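Local structure of halohydrin dehalogenase (Rhizobium radiobacter, 4IY1) at residues 170-176 against 233-239; 100-105 against 144-149; 5-11 against 29-35; 201-207 against 241-245. The protein probably catalyses the reversible release of halide from vicinal halohydrins to form epoxides, and the opening of epoxide rings by nucleophiles such as cyanide. The protein carries 37 engineered substitutions. All blocks are in the same frame, centred on the assembly; numbering follows the deposited sequence.

Contact 1 of 4, residues 170-176 against 233-239. Engineered in segment 170-176: Ala174 (natural residue Gly).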
# COMPACT_ATOMS: atom_id res chain seq x y z
N VAL B 170 9.89 7.25 14.31
CA VAL B 170 9.92 8.14 13.14
C VAL B 170 8.58 8.01 12.37
O VAL B 170 8.07 6.92 12.25
CB VAL B 170 11.11 7.80 12.22
CG1 VAL B 170 11.21 8.76 11.07
CG2 VAL B 170 12.45 7.78 13.00
N PHE B 171 8.01 9.13 11.93
CA PHE B 171 6.64 9.17 11.39
C PHE B 171 6.65 10.09 10.18
O PHE B 171 7.40 11.07 10.17
CB PHE B 171 5.66 9.80 12.39
CG PHE B 171 5.57 9.07 13.68
CD1 PHE B 171 6.10 9.61 14.82
CD2 PHE B 171 4.89 7.84 13.75
CE1 PHE B 171 5.98 8.95 16.04
CE2 PHE B 171 4.81 7.16 14.95
CZ PHE B 171 5.34 7.71 16.09
N ALA B 172 5.77 9.83 9.21
CA ALA B 172 5.44 10.86 8.19
C ALA B 172 3.94 11.23 8.24
O ALA B 172 3.09 10.37 8.44
CB ALA B 172 5.81 10.38 6.79
N ILE B 173 3.64 12.51 8.06
CA ILE B 173 2.24 12.93 7.99
C ILE B 173 1.98 13.43 6.59
O ILE B 173 2.60 14.38 6.15
CB ILE B 173 1.89 14.04 9.00
CG1 ILE B 173 1.92 13.50 10.43
CG2 ILE B 173 0.47 14.59 8.72
CD1 ILE B 173 1.91 14.61 11.49
N ALA B 174 1.07 12.77 5.88
CA ALA B 174 0.88 13.03 4.47
C ALA B 174 -0.50 13.70 4.27
O ALA B 174 -1.51 13.02 4.21
CB ALA B 174 0.92 11.70 3.68
N PRO B 175 -0.55 15.03 4.26
CA PRO B 175 -1.84 15.71 4.27
C PRO B 175 -2.41 15.97 2.89
O PRO B 175 -1.70 15.89 1.88
CB PRO B 175 -1.54 17.04 4.99
CG PRO B 175 -0.09 16.99 5.38
CD PRO B 175 0.56 15.95 4.54
N ASN B 176 -3.72 16.14 2.83
CA ASN B 176 -4.32 16.88 1.71
C ASN B 176 -5.53 17.67 2.23
O ASN B 176 -6.21 17.21 3.13
CB ASN B 176 -4.74 15.93 0.58
CG ASN B 176 -5.33 16.68 -0.62
OD1 ASN B 176 -6.56 16.69 -0.83
ND2 ASN B 176 -4.47 17.29 -1.42
N THR B 233 5.55 3.72 15.32
CA THR B 233 6.70 4.18 14.56
C THR B 233 6.74 3.63 13.12
O THR B 233 6.49 2.44 12.90
CB THR B 233 8.02 3.93 15.31
OG1 THR B 233 9.10 4.49 14.57
CG2 THR B 233 8.27 2.42 15.58
N GLY B 234 7.07 4.48 12.15
CA GLY B 234 7.13 4.02 10.75
C GLY B 234 5.85 4.25 9.94
O GLY B 234 5.90 4.29 8.73
N GLN B 235 4.75 4.56 10.62
CA GLN B 235 3.47 4.91 9.98
C GLN B 235 3.56 6.20 9.19
O GLN B 235 4.15 7.19 9.63
CB GLN B 235 2.38 5.07 11.05
CG GLN B 235 0.97 5.29 10.53
CD GLN B 235 0.29 3.98 10.13
OE1 GLN B 235 0.33 3.00 10.88
NE2 GLN B 235 -0.20 3.92 8.90
N VAL B 236 2.99 6.15 8.00
CA VAL B 236 2.63 7.33 7.22
C VAL B 236 1.13 7.59 7.45
O VAL B 236 0.30 6.73 7.18
CB VAL B 236 2.85 7.05 5.72
CG1 VAL B 236 2.56 8.29 4.89
CG2 VAL B 236 4.29 6.57 5.49
N PHE B 237 0.79 8.77 7.95
CA PHE B 237 -0.60 9.08 8.29
C PHE B 237 -1.20 9.88 7.16
O PHE B 237 -0.61 10.85 6.73
CB PHE B 237 -0.66 9.92 9.56
CG PHE B 237 -0.08 9.24 10.76
CD1 PHE B 237 -0.89 8.52 11.61
CD2 PHE B 237 1.29 9.26 10.97
CE1 PHE B 237 -0.36 7.93 12.73
CE2 PHE B 237 1.82 8.62 12.07
CZ PHE B 237 1.01 7.94 12.94
N TRP B 238 -2.28 9.37 6.58
CA TRP B 238 -2.94 10.02 5.43
C TRP B 238 -4.03 10.92 5.95
O TRP B 238 -5.13 10.44 6.32
CB TRP B 238 -3.49 8.97 4.47
CG TRP B 238 -2.43 8.00 3.95
CD1 TRP B 238 -1.99 6.79 4.54
CD2 TRP B 238 -1.57 8.19 2.76
NE1 TRP B 238 -0.98 6.20 3.77
CE2 TRP B 238 -0.69 6.99 2.69
CE3 TRP B 238 -1.51 9.13 1.75
CZ2 TRP B 238 0.23 6.81 1.67
CZ3 TRP B 238 -0.54 8.96 0.74
CH2 TRP B 238 0.29 7.82 0.70
N LEU B 239 -3.62 12.16 6.25
CA LEU B 239 -4.48 13.22 6.83
C LEU B 239 -5.19 13.95 5.71
O LEU B 239 -4.78 15.04 5.30
CB LEU B 239 -3.59 14.26 7.53
CG LEU B 239 -3.81 14.76 8.96
CD1 LEU B 239 -3.13 16.10 9.20
CD2 LEU B 239 -5.24 14.76 9.45
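Ala172 and Ala174 bond to Gln235, Phe237 and, weakly, Leu239 through the backbone, in a parallel ladder. The ladder joins strands 170-175 and 236-239, the last two of the Rossmann-type sheet; 236-239 is outermost within the chain. Phe237 takes part with both its backbone N and O. Its N donates to Ala172 O at 2.8 Å, and its O accepts Ala174 N at 2.7 Å. Further along, Asn176 N donates to Leu239 O. At the start, Gly234 N donates to Val170 O. Thr233 adds a side-chain bond there: with OG1 anti to its N (chi1 -176°), the hydroxyl oxygen accepts Val170 N at 2.9 Å.

Phe171 and Phe237 meet obliquely, with planes at 54°. Phe171 CD2 lies at the edge of the Phe237 ring, 3.6 Å from Phe237 CE2. Gln235 CG covers the centre of one face of that ring. Ile173 and Leu239 run side by side, and Ile173 CG2 is 3.9 Å from Leu239 CD1. Helix 214-225 packs on these apolar groups. On the other face of the sheet, the CB of engineered Ala174 sits over the rim of the Trp238 ring, 4.0 Å from Trp238 CE3. Val236 CG1 lies over the rim on the same face of the indole. Helix 143-163 covers Ala172.

Outside the strand pair is the second subunit. Gln235 OE1 accepts from Trp238 N of that subunit, and the bond is returned the other way. Gln235 NE2 instead donates weakly to Val236 O of its own chain, at 3.3 Å.

Contact 2 of 4, residues 100-105 against 144-149; sequences MVEALQ and TYASAR. Engineered in segment 100-105: Met100 (natural residue Ala). Engineered in segment 144-149: Ala146 (natural residue Thr).
Leu104 sets its two methyl groups against Tyr145 and Arg149. CD1 comes obliquely to the phenol ring, 3.5 Å from Tyr145 CD2. CD2 lies over the middle of one face of the guanidinium, 3.6 Å from Arg149 CZ. A second apolar contact is a knob into a hole: Ala148 CB sits among Met100, Val101, Leu104 and Gln105, and is 4.0 Å from Leu104 CB.

A Met-aromatic contact adds to this. The SD of engineered Met100 stands at the edge of the Tyr145 ring, 5.4 Å from its centroid. Bends at chi2 (65°) and chi3 (86°) turn the Met100 chain back, and its CE comes 3.4 Å from Thr144 OG1.

The contact joins helices 94-122 and 143-163 of the Rossmann-type fold. The axes of segments 100-105 and 144-149 are 9.0 Å apart at closest and at 41°. Tyr145 and Arg149 form a Tyr-x-x-x-Arg pattern, as in halohydrin dehalogenases, where short-chain dehydrogenases carry Tyr-x-x-x-Lys.

Among the polar contacts, no direct hydrogen bond crosses between the segments. Within 144-149, Arg149 NH2 donates to Tyr145 OH at 2.9 Å, with the oxygen near the guanidinium plane. Arg149 NE gives the same oxygen a second, weak bond. An alanine in place of Arg149 removes both donors, and would probably leave that hydroxyl freer to shift and Leu104 CD2 without its flat support. Asp80 O also receives Arg149 NH2. Gln105 lays OE1 against Ala148 CA, but its amide bonds to Gln105 of the third subunit. A water bridges the helices: it donates to Leu104 O and accepts from Arg149 NH1.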
# COMPACT_ATOMS: atom_id res chain seq x y z
N MET B 100 13.17 20.53 -6.70
CA MET B 100 12.06 19.85 -6.01
C MET B 100 12.60 18.82 -4.99
O MET B 100 12.32 18.90 -3.80
CB MET B 100 11.14 19.18 -7.05
CG MET B 100 9.78 18.68 -6.54
SD MET B 100 8.71 20.00 -5.97
CE MET B 100 7.95 20.45 -7.55
N VAL B 101 13.45 17.92 -5.45
CA VAL B 101 14.01 16.90 -4.55
C VAL B 101 14.84 17.58 -3.43
O VAL B 101 14.71 17.26 -2.24
CB VAL B 101 14.83 15.87 -5.36
CG1 VAL B 101 15.57 14.93 -4.43
CG2 VAL B 101 13.90 15.08 -6.29
N GLU B 102 15.60 18.60 -3.80
CA GLU B 102 16.32 19.37 -2.80
C GLU B 102 15.39 19.86 -1.69
O GLU B 102 15.63 19.59 -0.51
CB GLU B 102 17.12 20.51 -3.45
CG GLU B 102 18.12 21.15 -2.49
CD GLU B 102 19.25 20.19 -2.10
OE1 GLU B 102 19.61 19.32 -2.93
OE2 GLU B 102 19.78 20.28 -0.97
N ALA B 103 14.28 20.51 -2.06
CA ALA B 103 13.36 21.10 -1.03
C ALA B 103 12.59 20.03 -0.24
O ALA B 103 12.37 20.19 0.96
CB ALA B 103 12.38 22.12 -1.68
N LEU B 104 12.13 18.97 -0.91
CA LEU B 104 11.14 18.08 -0.28
C LEU B 104 11.76 16.82 0.32
O LEU B 104 11.16 16.17 1.16
CB LEU B 104 10.03 17.69 -1.26
CG LEU B 104 9.21 18.89 -1.77
CD1 LEU B 104 8.06 18.43 -2.65
CD2 LEU B 104 8.71 19.73 -0.58
N GLN B 105 12.97 16.49 -0.13
CA GLN B 105 13.55 15.17 0.15
C GLN B 105 14.91 15.27 0.78
O GLN B 105 15.16 14.66 1.84
CB GLN B 105 13.63 14.37 -1.15
CG GLN B 105 13.31 12.92 -1.02
CD GLN B 105 13.46 12.19 -2.36
OE1 GLN B 105 12.99 12.67 -3.38
NE2 GLN B 105 14.15 11.04 -2.36
N THR B 144 6.89 15.53 -10.52
CA THR B 144 8.05 15.83 -9.70
C THR B 144 7.67 15.93 -8.22
O THR B 144 8.36 15.39 -7.35
CB THR B 144 8.72 17.16 -10.12
OG1 THR B 144 7.74 18.20 -10.09
CG2 THR B 144 9.30 17.07 -11.53
N TYR B 145 6.57 16.62 -7.94
CA TYR B 145 6.11 16.80 -6.57
C TYR B 145 5.69 15.47 -5.91
O TYR B 145 6.02 15.21 -4.77
CB TYR B 145 4.92 17.77 -6.54
CG TYR B 145 4.47 18.11 -5.14
CD1 TYR B 145 3.39 17.47 -4.57
CD2 TYR B 145 5.11 19.09 -4.41
CE1 TYR B 145 2.93 17.83 -3.30
CE2 TYR B 145 4.68 19.45 -3.14
CZ TYR B 145 3.56 18.84 -2.61
OH TYR B 145 3.19 19.13 -1.31
N ALA B 146 4.92 14.65 -6.63
CA ALA B 146 4.36 13.44 -6.04
C ALA B 146 5.54 12.56 -5.65
O ALA B 146 5.53 11.91 -4.60
CB ALA B 146 3.47 12.71 -7.05
N SER B 147 6.52 12.48 -6.54
CA SER B 147 7.61 11.53 -6.38
C SER B 147 8.60 11.92 -5.29
O SER B 147 8.98 11.09 -4.48
CB SER B 147 8.29 11.24 -7.72
OG SER B 147 9.29 12.17 -8.00
N ALA B 148 8.92 13.21 -5.18
CA ALA B 148 9.73 13.70 -4.06
C ALA B 148 9.07 13.55 -2.71
O ALA B 148 9.72 13.18 -1.70
CB ALA B 148 10.17 15.15 -4.29
N ARG B 149 7.75 13.73 -2.68
CA ARG B 149 7.06 13.52 -1.42
C ARG B 149 7.07 12.03 -1.04
O ARG B 149 7.01 11.69 0.13
CB ARG B 149 5.60 14.05 -1.48
CG ARG B 149 5.48 15.57 -1.61
CD ARG B 149 5.89 16.28 -0.31
NE ARG B 149 5.47 17.67 -0.26
CZ ARG B 149 5.65 18.49 0.77
NH1 ARG B 149 6.45 18.12 1.76
NH2 ARG B 149 5.09 19.70 0.79
O HOH W 1 8.59 16.11 2.13

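Contact 3 of 4, residues 5-11 against 29-35; sequences IVTNVKH and ACHDESF
The His31 ring meets Asn8 at its edge: Asn8 N lies in the ring plane and donates to His31 ND1 at 3.0 Å, nearly straight at 173°. Thr7 CA approaches the same ring obliquely. The Phe35 ring has Asp32 CB over the centre of one face and Cys30 O at its edge, while Val9 CG1 comes in obliquely, 3.9 Å from Phe35 CZ. Lys10 CB lies over the rim of one face of the His11 ring, and a water at its edge links His11 NE2 to Asp32 OD1.

The segments belong to the first beta-alpha-beta unit of the Rossmann-type fold. Backbone hydrogen bonds pair strands 3-6 and 27-30 in parallel, and Val9 N then reaches His31 O at 2.8 Å. In dehydrogenase relatives this region holds the dinucleotide; halohydrin dehalogenases use none.

Asp32 forms an Asx turn. Ser34 N and Ser34 OG reach its OD1 from opposite faces of the carboxylate plane, and Lys10 N bonds weakly to OD2. Lys10 NZ donates to Ser34 OG at 2.9 Å and has a salt bridge with Glu40. Lys10 NZ, 4.7 Å from Asp32 OD1 and not in contact with it, would probably favour an ionised carboxylate. The bond from Asn8 N is consistent with a His31 ND1 that carries no proton.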
# COMPACT_ATOMS: atom_id res chain seq x y z
N ILE B 5 11.68 21.51 17.40
CA ILE B 5 11.87 22.43 16.28
C ILE B 5 10.85 22.15 15.22
O ILE B 5 10.70 21.00 14.77
CB ILE B 5 13.21 22.19 15.56
CG1 ILE B 5 14.36 22.19 16.55
CG2 ILE B 5 13.43 23.20 14.45
CD1 ILE B 5 15.61 21.60 15.96
N VAL B 6 10.24 23.21 14.72
CA VAL B 6 9.34 23.13 13.58
C VAL B 6 9.91 24.07 12.53
O VAL B 6 10.35 25.17 12.87
CB VAL B 6 7.90 23.60 13.97
CG1 VAL B 6 6.95 23.55 12.78
CG2 VAL B 6 7.36 22.80 15.14
N THR B 7 10.08 23.58 11.32
CA THR B 7 10.64 24.35 10.24
C THR B 7 9.52 25.02 9.47
O THR B 7 8.35 24.57 9.53
CB THR B 7 11.47 23.46 9.27
OG1 THR B 7 10.63 22.42 8.71
CG2 THR B 7 12.66 22.82 10.02
N ASN B 8 9.88 26.01 8.67
CA ASN B 8 8.94 26.69 7.80
C ASN B 8 7.65 27.07 8.53
O ASN B 8 6.55 26.85 8.05
CB ASN B 8 8.66 25.84 6.55
CG ASN B 8 9.89 25.69 5.66
OD1 ASN B 8 10.65 26.64 5.46
ND2 ASN B 8 10.11 24.49 5.16
N VAL B 9 7.81 27.68 9.70
CA VAL B 9 6.73 27.71 10.67
C VAL B 9 5.53 28.51 10.19
O VAL B 9 4.41 28.26 10.64
CB VAL B 9 7.21 28.20 12.05
CG1 VAL B 9 7.45 29.71 12.02
CG2 VAL B 9 6.19 27.83 13.11
N LYS B 10 5.72 29.36 9.19
CA LYS B 10 4.63 30.21 8.68
C LYS B 10 3.78 29.53 7.62
O LYS B 10 2.84 30.15 7.12
CB LYS B 10 5.18 31.51 8.12
CG LYS B 10 5.82 32.42 9.18
CD LYS B 10 6.39 33.68 8.53
CE LYS B 10 6.47 34.85 9.51
NZ LYS B 10 7.18 36.02 8.91
N HIS B 11 4.10 28.30 7.26
CA HIS B 11 3.41 27.65 6.14
C HIS B 11 2.99 26.25 6.44
O HIS B 11 3.55 25.60 7.35
CB HIS B 11 4.27 27.67 4.89
CG HIS B 11 4.90 29.02 4.60
ND1 HIS B 11 4.27 29.96 3.87
CD2 HIS B 11 6.16 29.53 4.92
CE1 HIS B 11 5.07 31.05 3.77
NE2 HIS B 11 6.22 30.78 4.43
N ALA B 29 11.29 25.76 19.34
CA ALA B 29 12.06 26.59 18.42
C ALA B 29 11.50 26.51 17.02
O ALA B 29 11.08 25.43 16.57
CB ALA B 29 13.52 26.18 18.44
N CYS B 30 11.45 27.65 16.35
CA CYS B 30 10.80 27.76 15.05
C CYS B 30 11.78 28.27 14.02
O CYS B 30 12.52 29.23 14.26
CB CYS B 30 9.64 28.74 15.10
SG CYS B 30 8.36 28.30 16.28
N HIS B 31 11.65 27.74 12.81
CA HIS B 31 12.47 28.17 11.72
C HIS B 31 11.60 28.68 10.62
O HIS B 31 10.45 28.24 10.45
CB HIS B 31 13.37 27.01 11.25
CG HIS B 31 13.67 27.01 9.77
ND1 HIS B 31 12.74 26.72 8.84
CD2 HIS B 31 14.84 27.28 9.07
CE1 HIS B 31 13.27 26.87 7.61
NE2 HIS B 31 14.55 27.19 7.76
N ASP B 32 12.08 29.71 9.92
CA ASP B 32 11.42 30.18 8.72
C ASP B 32 12.41 30.95 7.87
O ASP B 32 13.40 31.52 8.38
CB ASP B 32 10.23 31.08 9.07
CG ASP B 32 9.31 31.28 7.90
OD1 ASP B 32 9.43 32.31 7.21
OD2 ASP B 32 8.51 30.38 7.60
N GLU B 33 12.19 30.91 6.57
CA GLU B 33 13.06 31.59 5.62
C GLU B 33 13.08 33.08 5.98
O GLU B 33 14.14 33.72 6.03
CB GLU B 33 12.54 31.36 4.19
CG GLU B 33 13.52 31.69 3.09
CD GLU B 33 13.07 31.18 1.72
OE1 GLU B 33 12.41 30.13 1.66
OE2 GLU B 33 13.41 31.81 0.69
N SER B 34 11.92 33.59 6.38
CA SER B 34 11.78 35.01 6.62
C SER B 34 12.51 35.43 7.90
O SER B 34 12.72 36.62 8.12
CB SER B 34 10.31 35.40 6.67
OG SER B 34 9.80 35.21 7.97
N PHE B 35 12.90 34.47 8.72
CA PHE B 35 13.63 34.81 9.94
C PHE B 35 15.08 35.18 9.63
O PHE B 35 15.91 35.25 10.54
CB PHE B 35 13.59 33.69 10.97
CG PHE B 35 12.22 33.41 11.51
CD1 PHE B 35 11.95 32.23 12.18
CD2 PHE B 35 11.17 34.28 11.26
CE1 PHE B 35 10.67 31.94 12.63
CE2 PHE B 35 9.90 34.02 11.75
CZ PHE B 35 9.65 32.86 12.44
O HOH W 2 9.86 29.30 5.41
O HOH W 3 8.16 32.85 5.17

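Contact 4 of 4, residues 201-207 against 241-245; sequences WVRKYTA and GGFPV. Engineered in segment 201-207: Trp201 (natural residue His), Arg203 (natural residue Lys), Tyr205 (natural residue Val). Engineered in segment 241-245: Val245 (natural residue Met).
Phe243 lays its ring against Trp201 and Tyr205 at the end of helix 196-205. The contact joins that helix end to the loop after strand 236-239, the final strand of the Rossmann-type sheet. With CG anti to the Phe243 N (chi1 -180°), CE2 is placed near both Tyr205 CB and Trp201 CH2. Phe243 CE2 lies 3.7 Å from Tyr205 CB and comes equally near Trp201 CH2. The Trp201 and Phe243 side chains cross at about a right angle, but their ring planes are 37° apart, an oblique pairing. Pro244 CB, just after a cis peptide, covers the centre of one Phe243 face. Trp139 meets the Phe243 ring as well. Replacing this phenylalanine by an alanine is likely to open a gap beside Trp201 CH2 and leave the indole freer to turn.

Trp201 and Tyr205, both engineered, also pack on each other: Tyr205 CD2 lies over the rim of the indole. The phenol edge meets Val245 O, 3.2 Å from Tyr205 CD1. Tyr205 OH bonds to Tyr205 of the fourth subunit, and Trp201 meets Trp249 of that subunit edge-to-face.

Engineered Val245 points its CB toward the helix. Its CG1 touches Lys204 O, and its CG2 is 4.2 Å from Ala207 CB. The backbone bonds are weak: Val245 N to Tyr205 O at 2.7 Å, and Ala207 N to Gly241 O. At Gly242, a CB would collide with Ala207 CB. A water donates to Lys204 O at 2.6 Å and to Val245 O at 2.8 Å.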
# COMPACT_ATOMS: atom_id res chain seq x y z
N TRP B 201 -15.47 21.58 -5.17
CA TRP B 201 -14.46 20.55 -5.41
C TRP B 201 -14.15 19.79 -4.13
O TRP B 201 -14.10 18.56 -4.14
CB TRP B 201 -13.20 21.20 -5.98
CG TRP B 201 -12.16 20.22 -6.46
CD1 TRP B 201 -12.02 19.69 -7.74
CD2 TRP B 201 -11.05 19.67 -5.68
NE1 TRP B 201 -10.91 18.87 -7.81
CE2 TRP B 201 -10.31 18.79 -6.59
CE3 TRP B 201 -10.63 19.79 -4.36
CZ2 TRP B 201 -9.22 18.06 -6.17
CZ3 TRP B 201 -9.51 19.06 -3.94
CH2 TRP B 201 -8.83 18.19 -4.82
N VAL B 202 -14.05 20.51 -3.02
CA VAL B 202 -13.74 19.89 -1.75
C VAL B 202 -14.87 18.95 -1.31
O VAL B 202 -14.64 17.76 -1.03
CB VAL B 202 -13.42 20.92 -0.66
CG1 VAL B 202 -13.38 20.27 0.71
CG2 VAL B 202 -12.09 21.62 -0.97
N ARG B 203 -16.10 19.45 -1.43
CA ARG B 203 -17.27 18.69 -1.06
C ARG B 203 -17.47 17.49 -1.95
O ARG B 203 -18.00 16.47 -1.52
CB ARG B 203 -18.53 19.58 -1.05
CG ARG B 203 -18.37 20.84 -0.19
CD ARG B 203 -19.67 21.61 -0.03
NE ARG B 203 -20.47 21.10 1.07
CZ ARG B 203 -21.44 20.20 0.95
NH1 ARG B 203 -21.77 19.74 -0.25
NH2 ARG B 203 -22.10 19.78 2.02
N LYS B 204 -17.00 17.58 -3.19
CA LYS B 204 -17.08 16.48 -4.12
C LYS B 204 -16.10 15.32 -3.79
O LYS B 204 -16.47 14.16 -3.86
CB LYS B 204 -16.83 16.98 -5.53
CG LYS B 204 -17.26 16.00 -6.60
CD LYS B 204 -17.18 16.67 -7.95
CE LYS B 204 -17.58 15.73 -9.07
NZ LYS B 204 -17.39 16.42 -10.38
N TYR B 205 -14.84 15.65 -3.53
CA TYR B 205 -13.78 14.64 -3.62
C TYR B 205 -13.25 14.15 -2.26
O TYR B 205 -12.61 13.09 -2.17
CB TYR B 205 -12.64 15.13 -4.52
CG TYR B 205 -12.99 15.11 -5.99
CD1 TYR B 205 -13.25 13.92 -6.64
CD2 TYR B 205 -13.11 16.29 -6.72
CE1 TYR B 205 -13.58 13.88 -7.97
CE2 TYR B 205 -13.49 16.27 -8.06
CZ TYR B 205 -13.71 15.05 -8.68
OH TYR B 205 -14.03 14.98 -10.02
N THR B 206 -13.50 14.94 -1.21
CA THR B 206 -13.24 14.52 0.16
C THR B 206 -14.46 13.86 0.80
O THR B 206 -15.61 14.17 0.45
CB THR B 206 -12.66 15.65 1.03
OG1 THR B 206 -13.72 16.43 1.59
CG2 THR B 206 -11.74 16.55 0.21
N ALA B 207 -14.22 12.86 1.65
CA ALA B 207 -15.32 12.11 2.29
C ALA B 207 -16.00 12.97 3.33
O ALA B 207 -17.21 12.92 3.48
CB ALA B 207 -14.81 10.81 2.95
N GLY B 241 -8.93 13.61 5.10
CA GLY B 241 -10.40 13.57 5.25
C GLY B 241 -11.12 12.59 4.34
O GLY B 241 -12.28 12.81 3.98
N GLY B 242 -10.42 11.53 3.92
CA GLY B 242 -11.01 10.46 3.10
C GLY B 242 -10.86 10.71 1.61
O GLY B 242 -11.39 9.96 0.78
N PHE B 243 -10.12 11.75 1.24
CA PHE B 243 -9.78 11.95 -0.17
C PHE B 243 -8.94 10.77 -0.66
O PHE B 243 -8.18 10.21 0.12
CB PHE B 243 -9.00 13.26 -0.34
CG PHE B 243 -8.60 13.56 -1.75
CD1 PHE B 243 -7.36 13.15 -2.24
CD2 PHE B 243 -9.43 14.31 -2.57
CE1 PHE B 243 -6.96 13.47 -3.52
CE2 PHE B 243 -9.05 14.61 -3.87
CZ PHE B 243 -7.80 14.20 -4.35
N PRO B 244 -9.11 10.35 -1.93
CA PRO B 244 -10.15 10.78 -2.84
C PRO B 244 -11.43 9.95 -2.73
O PRO B 244 -11.38 8.76 -2.40
CB PRO B 244 -9.52 10.54 -4.22
CG PRO B 244 -8.48 9.49 -4.00
CD PRO B 244 -8.27 9.30 -2.51
N VAL B 245 -12.54 10.56 -3.11
CA VAL B 245 -13.83 9.90 -3.20
C VAL B 245 -14.35 10.18 -4.61
O VAL B 245 -14.40 11.34 -5.04
CB VAL B 245 -14.77 10.46 -2.09
CG1 VAL B 245 -16.08 10.98 -2.64
CG2 VAL B 245 -14.98 9.43 -1.00
O HOH W 4 -16.88 12.37 -5.76

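Contact 3 comes first along the chain, then contact 2. Contacts 1 and 4 follow and cross, because their segments alternate. Contacts 1 and 3 reach the same parallel sheet on opposite sides of the chain's centre, with contact centres about 20 Å apart. Contact 2 pairs helices; helix 143-163 leads into strand 170-175 of contact 1, and the two centres are about 16 Å apart. Contacts 1 and 4 touch where Asn176 OD1 packs against Phe243 CG at 3.8 Å. Contacts 3 and 4 are farthest apart, about 30 Å between centres. Contacts 1 and 4 meet the second subunit, contact 2 the third and contact 4 also the fourth. Contact 3 is touched by no other chain of the assembly.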